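Local coordinates for protein cytochrome cL (Hyphomicrobium denitrificans, PDB 2D0W) that probably accepts electrons from methanol dehydrogenase during periplasmic methanol oxidation, carrying them on a covalently bound haem, at residues A[5-8]-A[9-12]; A[25-28]-A[29-32]. One frame throughout, in Å; residues are numbered along the deposited sequence.

Contact 1. Residues A[5-8]-A[9-12]; sequences FRNT and VTGE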
loop_
_atom_site.group_PDB
_atom_site.type_symbol
_atom_site.label_atom_id
_atom_site.label_comp_id
_atom_site.label_asym_id
_atom_site.label_seq_id
_atom_site.Cartn_x
_atom_site.Cartn_y
_atom_site.Cartn_z
ATOM N N PHE A 5 -5.507 -8.386 12.953
ATOM C CA PHE A 5 -4.185 -8.084 12.368
ATOM C C PHE A 5 -3.062 -8.571 13.253
ATOM O O PHE A 5 -3.141 -8.432 14.472
ATOM C CB PHE A 5 -4.049 -6.599 12.084
ATOM C CG PHE A 5 -5.108 -6.074 11.152
ATOM C CD1 PHE A 5 -5.022 -6.316 9.803
ATOM C CD2 PHE A 5 -6.229 -5.378 11.650
ATOM C CE1 PHE A 5 -6.016 -5.850 8.916
ATOM C CE2 PHE A 5 -7.208 -4.897 10.800
ATOM C CZ PHE A 5 -7.121 -5.143 9.430
ATOM N N ARG A 6 -2.048 -9.178 12.632
ATOM C CA ARG A 6 -0.915 -9.789 13.341
ATOM C C ARG A 6 0.421 -9.352 12.773
ATOM O O ARG A 6 0.587 -9.156 11.558
ATOM C CB ARG A 6 -1.019 -11.336 13.356
ATOM C CG ARG A 6 -2.262 -11.891 14.070
ATOM C CD ARG A 6 -2.050 -13.288 14.669
ATOM N NE ARG A 6 -3.069 -13.610 15.679
ATOM C CZ ARG A 6 -2.958 -13.353 16.983
ATOM N NH1 ARG A 6 -1.869 -12.770 17.466
ATOM N NH2 ARG A 6 -3.942 -13.679 17.817
ATOM N N ASN A 7 1.402 -9.282 13.645
ATOM C CA ASN A 7 2.743 -8.996 13.207
ATOM C C ASN A 7 3.267 -10.024 12.167
ATOM O O ASN A 7 3.281 -11.231 12.413
ATOM C CB ASN A 7 3.655 -8.896 14.438
ATOM C CG ASN A 7 5.035 -8.382 14.096
ATOM O OD1 ASN A 7 5.349 -7.260 14.412
ATOM N ND2 ASN A 7 5.855 -9.197 13.442
ATOM N N THR A 8 3.679 -9.508 11.008
ATOM C CA THR A 8 4.288 -10.289 9.913
ATOM C C THR A 8 5.337 -11.327 10.361
ATOM O O THR A 8 5.278 -12.519 9.954
ATOM C CB THR A 8 4.829 -9.336 8.836
ATOM O OG1 THR A 8 3.710 -8.724 8.205
ATOM C CG2 THR A 8 5.559 -10.049 7.752
ATOM N N VAL A 9 6.277 -10.891 11.197
ATOM C CA VAL A 9 7.373 -11.792 11.629
ATOM C C VAL A 9 7.062 -12.570 12.937
ATOM O O VAL A 9 7.467 -13.738 13.096
ATOM C CB VAL A 9 8.780 -11.101 11.678
ATOM C CG1 VAL A 9 9.946 -12.186 11.696
ATOM C CG2 VAL A 9 8.993 -10.268 10.491
ATOM N N THR A 10 6.321 -11.986 13.861
ATOM C CA THR A 10 6.039 -12.743 15.102
ATOM C C THR A 10 4.675 -13.439 15.250
ATOM O O THR A 10 4.572 -14.437 15.974
ATOM C CB THR A 10 6.304 -11.921 16.385
ATOM O OG1 THR A 10 6.222 -12.822 17.512
ATOM C CG2 THR A 10 5.298 -10.867 16.560
ATOM N N GLY A 11 3.639 -12.917 14.596
ATOM C CA GLY A 11 2.275 -13.407 14.808
ATOM C C GLY A 11 1.585 -12.764 16.012
ATOM O O GLY A 11 0.468 -13.139 16.351
ATOM N N GLU A 12 2.249 -11.815 16.672
ATOM C CA GLU A 12 1.658 -11.121 17.812
ATOM C C GLU A 12 0.560 -10.190 17.311
ATOM O O GLU A 12 0.704 -9.552 16.273
ATOM C CB GLU A 12 2.694 -10.328 18.598
ATOM C CG GLU A 12 2.100 -9.586 19.777
ATOM C CD GLU A 12 3.128 -8.939 20.690
ATOM O OE1 GLU A 12 2.812 -8.801 21.884
ATOM O OE2 GLU A 12 4.237 -8.550 20.234
#
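The guanidinium of Arg-6 meets Gly-11 and Glu-12 by its edge: Glu-12 CA lies in its plane, and Gly-11 O sits close to it, 26° out. NH1 donates to Gly-11 O at 2.6 Å, lying in the plane of that carbonyl, although the angle at the hydrogen, 139°, is far from straight. The aliphatic part takes part as well: the chain, extended from CG to NE, brings Arg-6 CD within 3.0 Å of Gly-11 O. Two backbone bonds close the turn itself. Asn-7 N donates almost straight to Glu-12 O at 2.7 Å, and Gly-11 N donates to Asn-7 O at 2.8 Å. Beside this pair of bonds, the side chains of Asn-7 and Thr-10 cross at about a right angle, Thr-10 CG2 lying 3.3 Å from Asn-7 CB. Were Asn-7 cut back to an alanine, the Thr-10 methyl would probably lose its contact with CG and a gap would open beside it. Thr-8 OG1 is bonded to Thr-94 OG1, tying the turn to helix 88-97, while Val-9 touches Tyr-82 and Asn-100, both haem-binding residues. Three successive residues in right-handed helical conformation, then Gly-11 in the left-handed one, together with the Gly-11 to Asn-7 bond, are characteristic of an alpha-turn, here a hairpin-like reversal between two loop segments at the edge of the haem pocket.

Contact 2. Residues A[25-28]-A[29-32]; sequences RDTP and AVKQ
Val-30 fills the tight side of this contact, packed against both the carbonyl of Arg-25 and the hydroxyl of Thr-27. Its CG1 methyl comes within 3.3 Å of Arg-25 O, and the other methyl, CG2, is equally near Thr-27 OG1. With the hydroxyl set between the backbone N and the carbonyl carbon (chi1 75°), Thr-27 turns OG1 over the start of helix 28-36 and accepts from Val-30 N at 3.2 Å, the N-cap bond. Val-30 N also makes a weak bond to Thr-27 O, whose main donor is Lys-31 N at 3.0 Å, nearly in line with the carbonyl. Pro-28 O receives Gln-32 N as the first turn continues. Leu-112 and Leu-116 of helix 112-124 pack on Val-30 from beyond the segments. The opposite character is found at Asp-26, Pro-28 and Lys-31, which are exposed. Asp-26 OD1 and Lys-31 NZ stand 4.3 Å apart, too distant for a salt bridge, and the lysine chain bends at chi3 after passing Thr-27 O. Asp-26 centres an inverse gamma turn, closed by a weak bond from Thr-27 N to Arg-25 O. Since Thr-27 OG1 is also hydrogen-bonded to Asp-113 OD1, one hydroxyl both satisfies an amide of the helix's first turn and links this end to helix 112-124, whereas exposed Asp-26 and Lys-31 are likely to attract each other weakly, with a zinc ion also near the carboxylate.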
loop_
_atom_site.group_PDB
_atom_site.type_symbol
_atom_site.label_atom_id
_atom_site.label_comp_id
_atom_site.label_asym_id
_atom_site.label_seq_id
_atom_site.Cartn_x
_atom_site.Cartn_y
_atom_site.Cartn_z
ATOM N N ARG A 25 -9.912 7.494 10.397
ATOM C CA ARG A 25 -10.453 6.147 10.396
ATOM C C ARG A 25 -11.883 6.123 9.871
ATOM O O ARG A 25 -12.385 5.073 9.441
ATOM C CB ARG A 25 -10.384 5.486 11.790
ATOM C CG ARG A 25 -9.547 6.221 12.773
ATOM C CD ARG A 25 -8.570 5.439 13.615
ATOM N NE ARG A 25 -9.203 4.733 14.706
ATOM C CZ ARG A 25 -8.649 4.467 15.888
ATOM N NH1 ARG A 25 -7.430 4.884 16.199
ATOM N NH2 ARG A 25 -9.352 3.786 16.784
ATOM N N ASP A 26 -12.567 7.255 9.953
ATOM C CA ASP A 26 -13.996 7.259 9.652
ATOM C C ASP A 26 -14.262 7.457 8.141
ATOM O O ASP A 26 -14.954 8.402 7.772
ATOM C CB ASP A 26 -14.731 8.337 10.506
ATOM C CG ASP A 26 -16.246 8.427 10.191
ATOM O OD1 ASP A 26 -16.865 7.405 9.830
ATOM O OD2 ASP A 26 -16.825 9.532 10.297
ATOM N N THR A 27 -13.698 6.615 7.271
ATOM C CA THR A 27 -13.929 6.780 5.808
ATOM C C THR A 27 -14.511 5.484 5.259
ATOM O O THR A 27 -14.294 4.402 5.852
ATOM C CB THR A 27 -12.645 7.171 4.997
ATOM O OG1 THR A 27 -11.810 6.015 4.859
ATOM C CG2 THR A 27 -11.853 8.324 5.673
ATOM N N PRO A 28 -15.282 5.568 4.159
ATOM C CA PRO A 28 -15.795 4.311 3.671
ATOM C C PRO A 28 -14.703 3.307 3.351
ATOM O O PRO A 28 -14.902 2.105 3.535
ATOM C CB PRO A 28 -16.558 4.729 2.401
ATOM C CG PRO A 28 -17.028 6.113 2.720
ATOM C CD PRO A 28 -15.804 6.710 3.357
ATOM N N ALA A 29 -13.557 3.788 2.881
ATOM C CA ALA A 29 -12.509 2.868 2.475
ATOM C C ALA A 29 -11.930 2.109 3.691
ATOM O O ALA A 29 -11.628 0.933 3.618
ATOM C CB ALA A 29 -11.444 3.592 1.704
ATOM N N VAL A 30 -11.774 2.797 4.792
ATOM C CA VAL A 30 -11.195 2.194 5.975
ATOM C C VAL A 30 -12.202 1.173 6.552
ATOM O O VAL A 30 -11.815 0.090 7.005
ATOM C CB VAL A 30 -10.845 3.260 6.988
ATOM C CG1 VAL A 30 -10.469 2.601 8.362
ATOM C CG2 VAL A 30 -9.676 4.088 6.458
ATOM N N LYS A 31 -13.494 1.538 6.530
ATOM C CA LYS A 31 -14.499 0.670 7.107
ATOM C C LYS A 31 -14.550 -0.623 6.339
ATOM O O LYS A 31 -14.598 -1.682 6.946
ATOM C CB LYS A 31 -15.852 1.369 7.244
ATOM C CG LYS A 31 -15.813 2.390 8.386
ATOM C CD LYS A 31 -17.037 3.293 8.465
ATOM C CE LYS A 31 -18.024 2.762 9.494
ATOM N NZ LYS A 31 -19.119 3.750 9.814
ATOM N N GLN A 32 -14.461 -0.561 5.009
ATOM C CA GLN A 32 -14.428 -1.816 4.238
ATOM C C GLN A 32 -13.155 -2.611 4.494
ATOM O O GLN A 32 -13.196 -3.862 4.646
ATOM C CB GLN A 32 -14.592 -1.594 2.732
ATOM C CG GLN A 32 -14.458 -2.901 1.960
ATOM C CD GLN A 32 -13.949 -2.722 0.532
ATOM O OE1 GLN A 32 -14.492 -1.928 -0.223
ATOM N NE2 GLN A 32 -12.903 -3.484 0.158
#

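Overall arrangement
Contact 1 closes before contact 2 opens, and the short helix 16-19 lies between them along the chain. Their centres are 23 Å apart and their nearest atoms about 7 Å, so the two do not touch. Each belongs to the N-terminal part of a single-chain protein built of helices and long loops, without strands, but they lie against different helices. Contact 1 has its Val-9 side chain about 5 Å from the haem, whereas contact 2, at the start of helix 28-36, is remote from the annotated haem residues, though a bound zinc ion lies about 4 Å from the side chain of Asp-26. The N-terminal part of the chain thus meets the cytochrome body at two places, helix 88-97 and then helix 112-124.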